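Coclaurine N-methyltransferase (Coptis japonica, PDB 6GKV) catalyses the transfer of a methyl group from S-adenosyl-L-methionine to the nitrogen of coclaurine, a step in alkaloid biosynthesis. Local coordinates at residues K3-L14 with D242-V250; L295-F306 with V317-G325. All coordinates share one frame; numbering follows the deposited sequence.

Interaction 1. Residues K3-L14 with D242-V250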
# COMPACT_ATOMS: atom_id res chain seq x y z
N LYS A 3 30.74 -24.50 7.20
CA LYS A 3 30.23 -23.16 6.97
C LYS A 3 29.48 -22.64 8.20
O LYS A 3 29.32 -21.44 8.37
CB LYS A 3 29.32 -23.13 5.75
CG LYS A 3 28.13 -24.07 5.85
CD LYS A 3 27.16 -23.80 4.71
CE LYS A 3 25.85 -24.54 4.91
NZ LYS A 3 24.90 -24.25 3.81
N LYS A 4 29.02 -23.57 9.04
CA LYS A 4 28.42 -23.21 10.32
C LYS A 4 29.51 -22.69 11.25
O LYS A 4 29.32 -21.69 11.95
CB LYS A 4 27.69 -24.41 10.96
CG LYS A 4 26.44 -24.81 10.18
CD LYS A 4 25.45 -25.64 11.01
CE LYS A 4 24.22 -26.00 10.18
NZ LYS A 4 24.50 -26.10 8.72
N ALA A 5 30.65 -23.37 11.22
CA ALA A 5 31.82 -23.02 12.02
C ALA A 5 32.60 -21.83 11.46
O ALA A 5 33.20 -21.06 12.21
CB ALA A 5 32.72 -24.24 12.16
N ALA A 6 32.63 -21.70 10.13
CA ALA A 6 33.18 -20.51 9.49
C ALA A 6 32.50 -19.23 10.01
O ALA A 6 33.16 -18.22 10.24
CB ALA A 6 33.04 -20.61 7.98
N ILE A 7 31.19 -19.31 10.20
CA ILE A 7 30.40 -18.18 10.66
C ILE A 7 30.69 -17.76 12.09
O ILE A 7 30.81 -16.56 12.37
CB ILE A 7 28.90 -18.49 10.55
CG1 ILE A 7 28.47 -18.39 9.09
CG2 ILE A 7 28.06 -17.54 11.42
CD1 ILE A 7 27.01 -18.45 8.96
N VAL A 8 30.76 -18.75 12.99
CA VAL A 8 31.01 -18.50 14.41
C VAL A 8 32.42 -17.95 14.64
O VAL A 8 32.64 -17.21 15.59
CB VAL A 8 30.83 -19.78 15.29
CG1 VAL A 8 29.53 -20.48 14.95
CG2 VAL A 8 31.99 -20.73 15.14
N GLU A 9 33.35 -18.28 13.75
CA GLU A 9 34.68 -17.68 13.81
C GLU A 9 34.61 -16.22 13.38
O GLU A 9 35.25 -15.36 13.97
CB GLU A 9 35.67 -18.46 12.93
CG GLU A 9 37.11 -17.96 13.00
CD GLU A 9 37.72 -18.04 14.39
OE1 GLU A 9 37.25 -18.88 15.18
OE2 GLU A 9 38.66 -17.28 14.69
N LEU A 10 33.80 -15.92 12.37
CA LEU A 10 33.61 -14.54 11.91
C LEU A 10 33.01 -13.66 12.99
O LEU A 10 33.52 -12.58 13.28
CB LEU A 10 32.70 -14.49 10.67
CG LEU A 10 32.34 -13.07 10.24
CD1 LEU A 10 33.56 -12.40 9.60
CD2 LEU A 10 31.16 -13.11 9.31
N LEU A 11 31.91 -14.13 13.57
CA LEU A 11 31.28 -13.44 14.70
C LEU A 11 32.30 -13.12 15.82
O LEU A 11 32.28 -12.01 16.34
CB LEU A 11 30.09 -14.26 15.24
CG LEU A 11 28.93 -14.36 14.23
CD1 LEU A 11 27.61 -14.92 14.79
CD2 LEU A 11 28.66 -13.01 13.55
N LYS A 12 33.21 -14.03 16.17
CA LYS A 12 34.18 -13.68 17.24
C LYS A 12 35.27 -12.70 16.83
O LYS A 12 35.71 -11.86 17.61
CB LYS A 12 34.84 -14.92 17.84
CG LYS A 12 33.92 -16.06 18.08
CD LYS A 12 34.63 -17.22 18.81
CE LYS A 12 36.12 -17.32 18.49
NZ LYS A 12 36.38 -18.24 17.36
N GLN A 13 35.71 -12.80 15.60
CA GLN A 13 36.60 -11.80 15.04
C GLN A 13 36.02 -10.39 15.08
O GLN A 13 36.75 -9.41 15.33
CB GLN A 13 36.91 -12.16 13.61
CG GLN A 13 37.65 -13.43 13.45
CD GLN A 13 38.09 -13.56 12.02
OE1 GLN A 13 38.31 -12.56 11.35
NE2 GLN A 13 38.27 -14.79 11.53
N LEU A 14 34.73 -10.30 14.78
CA LEU A 14 34.00 -9.04 14.84
C LEU A 14 33.93 -8.55 16.28
O LEU A 14 34.28 -7.40 16.55
CB LEU A 14 32.60 -9.21 14.23
CG LEU A 14 32.58 -9.52 12.73
CD1 LEU A 14 31.19 -9.95 12.24
CD2 LEU A 14 33.06 -8.32 11.96
N ASP A 242 20.96 -20.66 7.95
CA ASP A 242 22.08 -20.75 8.88
C ASP A 242 23.26 -19.87 8.51
O ASP A 242 23.97 -19.38 9.39
CB ASP A 242 22.53 -22.21 9.00
CG ASP A 242 21.47 -23.09 9.62
OD1 ASP A 242 21.26 -22.99 10.84
OD2 ASP A 242 20.84 -23.88 8.88
N ASP A 243 23.47 -19.66 7.20
CA ASP A 243 24.56 -18.81 6.73
C ASP A 243 24.29 -17.31 6.91
O ASP A 243 25.17 -16.49 6.67
CB ASP A 243 24.88 -19.11 5.27
CG ASP A 243 25.52 -20.48 5.07
OD1 ASP A 243 24.80 -21.50 5.13
OD2 ASP A 243 26.75 -20.55 4.87
N ASP A 244 23.08 -16.97 7.34
CA ASP A 244 22.71 -15.58 7.65
C ASP A 244 23.18 -15.22 9.05
O ASP A 244 22.53 -15.54 10.05
CB ASP A 244 21.19 -15.39 7.54
CG ASP A 244 20.72 -13.95 7.84
OD1 ASP A 244 21.55 -13.05 8.09
OD2 ASP A 244 19.48 -13.73 7.81
N TRP A 245 24.33 -14.55 9.12
CA TRP A 245 24.89 -14.08 10.38
C TRP A 245 24.43 -12.65 10.68
O TRP A 245 24.48 -12.21 11.83
CB TRP A 245 26.43 -14.15 10.34
CG TRP A 245 26.98 -13.30 9.29
CD1 TRP A 245 27.22 -13.66 7.99
CD2 TRP A 245 27.33 -11.93 9.40
NE1 TRP A 245 27.71 -12.58 7.28
CE2 TRP A 245 27.79 -11.48 8.14
CE3 TRP A 245 27.32 -10.99 10.46
CZ2 TRP A 245 28.22 -10.18 7.87
CZ3 TRP A 245 27.75 -9.68 10.21
CH2 TRP A 245 28.18 -9.29 8.92
N PHE A 246 23.97 -11.93 9.66
CA PHE A 246 23.69 -10.49 9.78
C PHE A 246 22.38 -10.18 10.53
O PHE A 246 22.27 -9.18 11.26
CB PHE A 246 23.64 -9.87 8.36
CG PHE A 246 23.24 -8.40 8.34
CD1 PHE A 246 24.15 -7.41 8.70
CD2 PHE A 246 21.97 -8.01 7.95
CE1 PHE A 246 23.79 -6.07 8.68
CE2 PHE A 246 21.62 -6.69 7.94
CZ PHE A 246 22.53 -5.72 8.30
N THR A 247 21.38 -11.03 10.35
CA THR A 247 20.06 -10.71 10.88
C THR A 247 20.07 -10.60 12.40
O THR A 247 19.42 -9.73 12.96
CB THR A 247 19.01 -11.74 10.42
OG1 THR A 247 18.97 -11.77 8.99
CG2 THR A 247 17.63 -11.34 10.92
N GLU A 248 20.84 -11.46 13.07
CA GLU A 248 20.92 -11.39 14.54
C GLU A 248 22.19 -10.74 15.09
O GLU A 248 22.37 -10.69 16.30
CB GLU A 248 20.77 -12.78 15.13
CG GLU A 248 19.33 -13.23 15.22
CD GLU A 248 19.19 -14.71 15.46
OE1 GLU A 248 20.23 -15.38 15.62
OE2 GLU A 248 18.04 -15.20 15.49
N TYR A 249 23.05 -10.27 14.20
CA TYR A 249 24.28 -9.56 14.57
C TYR A 249 24.03 -8.43 15.58
O TYR A 249 24.75 -8.31 16.54
CB TYR A 249 24.91 -9.00 13.29
CG TYR A 249 26.21 -8.20 13.33
CD1 TYR A 249 27.31 -8.55 14.15
CD2 TYR A 249 26.39 -7.16 12.43
CE1 TYR A 249 28.52 -7.81 14.09
CE2 TYR A 249 27.56 -6.43 12.36
CZ TYR A 249 28.62 -6.75 13.18
OH TYR A 249 29.76 -5.97 13.04
N VAL A 250 23.00 -7.61 15.36
CA VAL A 250 22.80 -6.38 16.14
C VAL A 250 21.64 -6.46 17.15
O VAL A 250 21.82 -6.14 18.33
CB VAL A 250 22.56 -5.19 15.20
CG1 VAL A 250 21.96 -4.03 15.95
CG2 VAL A 250 23.86 -4.77 14.56
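The apolar part of the contact is built round Trp245. Leu10 puts its CD2 methyl over one face of the indole, 3.9 Å from the centroid of the five-membered ring and 7° off the normal. This is a CH-pi contact. The opposite face is covered by CB of Phe246, so the ring is packed between a helix methyl and a carbon of its own loop. Trp245 holds its CG between the backbone N and the carbonyl carbon (chi1 61°), and this stands the indole up against the helix. Leu11 CD2 meets the six-membered ring at CE3, 3.9 Å away. Leu14 CD1 touches Trp245 CZ3 (4.0 Å) and Tyr249 CE1 (3.9 Å). Ile7 lays CG2 against Trp245 CB and sends CD1 to the backbone of Asp242 and Asp243.

The charged pairs lie at the N-terminal end of segment 3-14. Lys3 NZ and Asp243 OD1 form a salt bridge of 3.1 Å. NZ comes to OD1 from its syn side, 22° out of the carboxylate plane. The lysine is poorly ordered, so this bridge is probably loose. Lys4 NZ and Asp242 OD2 are 4.3 Å apart, too far for a bridge.

Within the loop, Thr247 N donates to Asp244 OD1 in an Asx motif.

Ile28 of helix 21-39 also touches Trp245. The arrangement is an amphipathic N-terminal helix packed on a surface loop of the methyltransferase domain, next to helix 313-335.

Interaction 2. Residues L295-F306 with V317-G325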
# COMPACT_ATOMS: atom_id res chain seq x y z
N LEU A 295 32.12 7.47 17.52
CA LEU A 295 32.74 6.41 18.31
C LEU A 295 34.26 6.49 18.19
O LEU A 295 34.94 6.93 19.11
CB LEU A 295 32.23 5.04 17.87
CG LEU A 295 30.79 4.72 18.22
CD1 LEU A 295 30.43 3.28 17.86
CD2 LEU A 295 30.56 4.99 19.69
N ASP A 296 34.77 6.09 17.03
CA ASP A 296 36.21 6.05 16.72
C ASP A 296 37.04 7.28 17.11
O ASP A 296 38.24 7.18 17.36
CB ASP A 296 36.39 5.81 15.22
CG ASP A 296 35.77 4.51 14.76
OD1 ASP A 296 35.68 3.58 15.60
OD2 ASP A 296 35.37 4.43 13.58
N ALA A 297 36.40 8.43 17.15
CA ALA A 297 37.09 9.67 17.48
C ALA A 297 37.17 9.88 18.99
O ALA A 297 37.95 10.69 19.49
CB ALA A 297 36.38 10.85 16.79
N ASN A 298 36.35 9.14 19.74
CA ASN A 298 36.36 9.29 21.19
C ASN A 298 36.58 7.96 21.88
O ASN A 298 36.01 7.71 22.95
CB ASN A 298 35.05 9.89 21.69
CG ASN A 298 34.68 11.15 20.95
OD1 ASN A 298 35.17 12.24 21.26
ND2 ASN A 298 33.82 11.00 19.96
N LEU A 299 37.39 7.11 21.27
CA LEU A 299 37.74 5.84 21.88
C LEU A 299 38.52 6.08 23.17
O LEU A 299 38.48 5.27 24.09
CB LEU A 299 38.55 4.98 20.91
CG LEU A 299 37.68 4.50 19.75
CD1 LEU A 299 38.50 3.80 18.68
CD2 LEU A 299 36.56 3.61 20.27
N ASP A 300 39.20 7.22 23.24
CA ASP A 300 39.99 7.55 24.42
C ASP A 300 39.12 7.72 25.68
O ASP A 300 39.59 7.44 26.78
CB ASP A 300 40.84 8.81 24.17
CG ASP A 300 40.01 10.02 23.74
OD1 ASP A 300 38.94 9.83 23.13
OD2 ASP A 300 40.45 11.17 24.00
N VAL A 301 37.86 8.14 25.52
CA VAL A 301 36.93 8.33 26.64
C VAL A 301 35.89 7.21 26.73
O VAL A 301 35.34 6.92 27.81
CB VAL A 301 36.21 9.72 26.55
CG1 VAL A 301 35.64 9.93 25.16
CG2 VAL A 301 35.11 9.86 27.59
N ILE A 302 35.63 6.55 25.61
CA ILE A 302 34.67 5.44 25.59
C ILE A 302 35.27 4.17 26.19
O ILE A 302 34.60 3.44 26.92
CB ILE A 302 34.17 5.17 24.16
CG1 ILE A 302 33.34 6.37 23.66
CG2 ILE A 302 33.34 3.90 24.10
CD1 ILE A 302 32.73 6.19 22.28
N LYS A 303 36.55 3.92 25.91
CA LYS A 303 37.22 2.72 26.41
C LYS A 303 37.23 2.65 27.96
O LYS A 303 36.83 1.63 28.52
CB LYS A 303 38.66 2.65 25.86
CG LYS A 303 39.47 1.46 26.31
CD LYS A 303 39.34 0.33 25.32
CE LYS A 303 39.99 -0.94 25.81
NZ LYS A 303 39.90 -1.99 24.77
N PRO A 304 37.67 3.72 28.65
CA PRO A 304 37.56 3.65 30.11
C PRO A 304 36.12 3.58 30.61
O PRO A 304 35.85 2.99 31.66
CB PRO A 304 38.24 4.94 30.58
CG PRO A 304 39.23 5.23 29.51
CD PRO A 304 38.51 4.87 28.25
N MET A 305 35.20 4.17 29.86
CA MET A 305 33.80 4.14 30.27
C MET A 305 33.23 2.72 30.21
O MET A 305 32.45 2.32 31.07
CB MET A 305 32.99 5.08 29.39
CG MET A 305 31.51 5.02 29.64
SD MET A 305 30.65 6.03 28.44
CE MET A 305 31.34 7.66 28.77
N PHE A 306 33.63 1.97 29.18
CA PHE A 306 33.14 0.61 28.97
C PHE A 306 33.85 -0.38 29.90
O PHE A 306 33.26 -1.38 30.33
CB PHE A 306 33.33 0.19 27.50
CG PHE A 306 32.24 0.69 26.57
CD1 PHE A 306 31.34 1.65 26.99
CD2 PHE A 306 32.11 0.17 25.28
CE1 PHE A 306 30.33 2.10 26.13
CE2 PHE A 306 31.11 0.60 24.42
CZ PHE A 306 30.22 1.58 24.85
N VAL A 317 35.99 -4.31 24.96
CA VAL A 317 36.22 -4.51 23.54
C VAL A 317 34.98 -5.04 22.81
O VAL A 317 34.58 -4.49 21.79
CB VAL A 317 37.38 -5.47 23.31
CG1 VAL A 317 37.47 -5.86 21.83
CG2 VAL A 317 38.67 -4.86 23.79
N LYS A 318 34.39 -6.12 23.32
CA LYS A 318 33.21 -6.69 22.66
C LYS A 318 32.11 -5.64 22.54
O LYS A 318 31.40 -5.58 21.54
CB LYS A 318 32.69 -7.92 23.40
CG LYS A 318 33.61 -9.17 23.30
CD LYS A 318 32.99 -10.39 24.01
CE LYS A 318 33.86 -11.65 23.89
NZ LYS A 318 34.55 -12.05 25.17
N LEU A 319 31.99 -4.79 23.56
CA LEU A 319 30.90 -3.84 23.61
C LEU A 319 31.07 -2.70 22.62
O LEU A 319 30.10 -2.27 21.98
CB LEU A 319 30.75 -3.29 25.03
CG LEU A 319 29.51 -2.44 25.28
CD1 LEU A 319 28.25 -3.15 24.82
CD2 LEU A 319 29.47 -2.12 26.77
N ILE A 320 32.29 -2.20 22.48
CA ILE A 320 32.53 -1.12 21.53
C ILE A 320 32.34 -1.64 20.08
O ILE A 320 31.80 -0.95 19.23
CB ILE A 320 33.93 -0.50 21.73
CG1 ILE A 320 34.27 0.48 20.61
CG2 ILE A 320 34.99 -1.55 21.74
CD1 ILE A 320 33.46 1.76 20.66
N ASN A 321 32.74 -2.88 19.82
CA ASN A 321 32.56 -3.44 18.49
C ASN A 321 31.11 -3.82 18.25
O ASN A 321 30.67 -4.01 17.11
CB ASN A 321 33.49 -4.63 18.29
CG ASN A 321 34.92 -4.21 18.11
OD1 ASN A 321 35.21 -3.33 17.30
ND2 ASN A 321 35.84 -4.83 18.87
N TYR A 322 30.36 -3.95 19.35
CA TYR A 322 28.93 -4.14 19.22
C TYR A 322 28.34 -2.89 18.59
O TYR A 322 27.56 -2.95 17.65
CB TYR A 322 28.24 -4.39 20.57
CG TYR A 322 26.74 -4.27 20.39
CD1 TYR A 322 26.00 -5.35 19.91
CD2 TYR A 322 26.07 -3.07 20.63
CE1 TYR A 322 24.65 -5.25 19.69
CE2 TYR A 322 24.69 -2.96 20.39
CZ TYR A 322 23.99 -4.06 19.93
OH TYR A 322 22.64 -4.00 19.71
N TRP A 323 28.71 -1.75 19.16
CA TRP A 323 28.14 -0.50 18.72
C TRP A 323 28.63 -0.15 17.30
O TRP A 323 27.88 0.41 16.50
CB TRP A 323 28.45 0.59 19.74
CG TRP A 323 27.45 0.50 20.89
CD1 TRP A 323 27.71 0.11 22.18
CD2 TRP A 323 26.04 0.72 20.82
NE1 TRP A 323 26.55 0.11 22.92
CE2 TRP A 323 25.50 0.49 22.10
CE3 TRP A 323 25.16 1.12 19.80
CZ2 TRP A 323 24.14 0.64 22.40
CZ3 TRP A 323 23.81 1.28 20.09
CH2 TRP A 323 23.31 1.03 21.37
N ARG A 324 29.86 -0.54 16.97
CA ARG A 324 30.36 -0.40 15.60
C ARG A 324 29.50 -1.17 14.62
O ARG A 324 29.03 -0.60 13.66
CB ARG A 324 31.81 -0.87 15.50
CG ARG A 324 32.81 0.11 16.06
CD ARG A 324 34.17 -0.55 16.25
NE ARG A 324 35.17 0.43 16.64
CZ ARG A 324 36.37 0.13 17.12
NH1 ARG A 324 36.72 -1.14 17.29
NH2 ARG A 324 37.21 1.10 17.44
N GLY A 325 29.27 -2.45 14.89
CA GLY A 325 28.36 -3.25 14.07
C GLY A 325 26.92 -2.75 14.04
O GLY A 325 26.18 -3.03 13.11
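Asp296 OD1 faces both NE and NH2 of Arg324, each 3.4 Å away. Both hydrogen bonds are weak and belong to a salt bridge. The carboxylate and guanidinium planes are turned 53° apart. The other oxygen, Asp296 OD2, is hydrogen-bonded to Tyr21 OH. Within segment 317-325 a shorter bond, 2.7 Å, runs from Arg324 NH1 to Asn321 OD1, near the guanidinium plane but tilted from the amide carbonyl plane. Ile320 CG1 lies over one guanidinium face. Leu299 CD1 reaches the guanidinium edge at NH2.

Next to these polar groups, Ile320 is a knob in a hole formed by Leu295, Leu299, Ile302 and Phe306. Its CD1 lies 3.6 Å from Leu299 CD2.

Leu319 has its CG opposite the backbone N (chi1 -171°), which carries CD2 over the Phe306 ring, 3.8 Å from its centroid in a CH-pi contact. Ile302 CG2 covers the opposite face. Phe306 CZ also meets Trp323 CD1. An alanine at Phe306 is likely to open a gap between Ile302 and Leu319 and deprive Trp323 of a neighbour.

The axes of segments 299-306 and 317-325 come within 9.8 Å, their N-to-C directions 126° apart. Apolar packing makes most of the contact; the long salt bridge probably adds only a modest electrostatic tie.

Both segments of interaction 1 come earlier in the chain than those of interaction 2, and the centres of the two contacts are 21 Å apart. Interaction 1 joins helix 2-16 to the loop between strands 235-236 and 257-258. Interaction 2 joins helices 281-297 and 299-309 to helix 313-335. The two meet directly: Val250 O and Tyr322 OH are 2.7 Å apart in a probable hydrogen bond, and Tyr249 and Val250 pack on Gly325. Helix 313-335 forms one side of interaction 2 and packs against the loop of interaction 1. Its Phe326, Gly330, Met333 and Phe334 line the N-methylheliamine pocket, as does Phe251. The contacts thus connect helices 2-16, 281-297 and 299-309 to the walls of the substrate site.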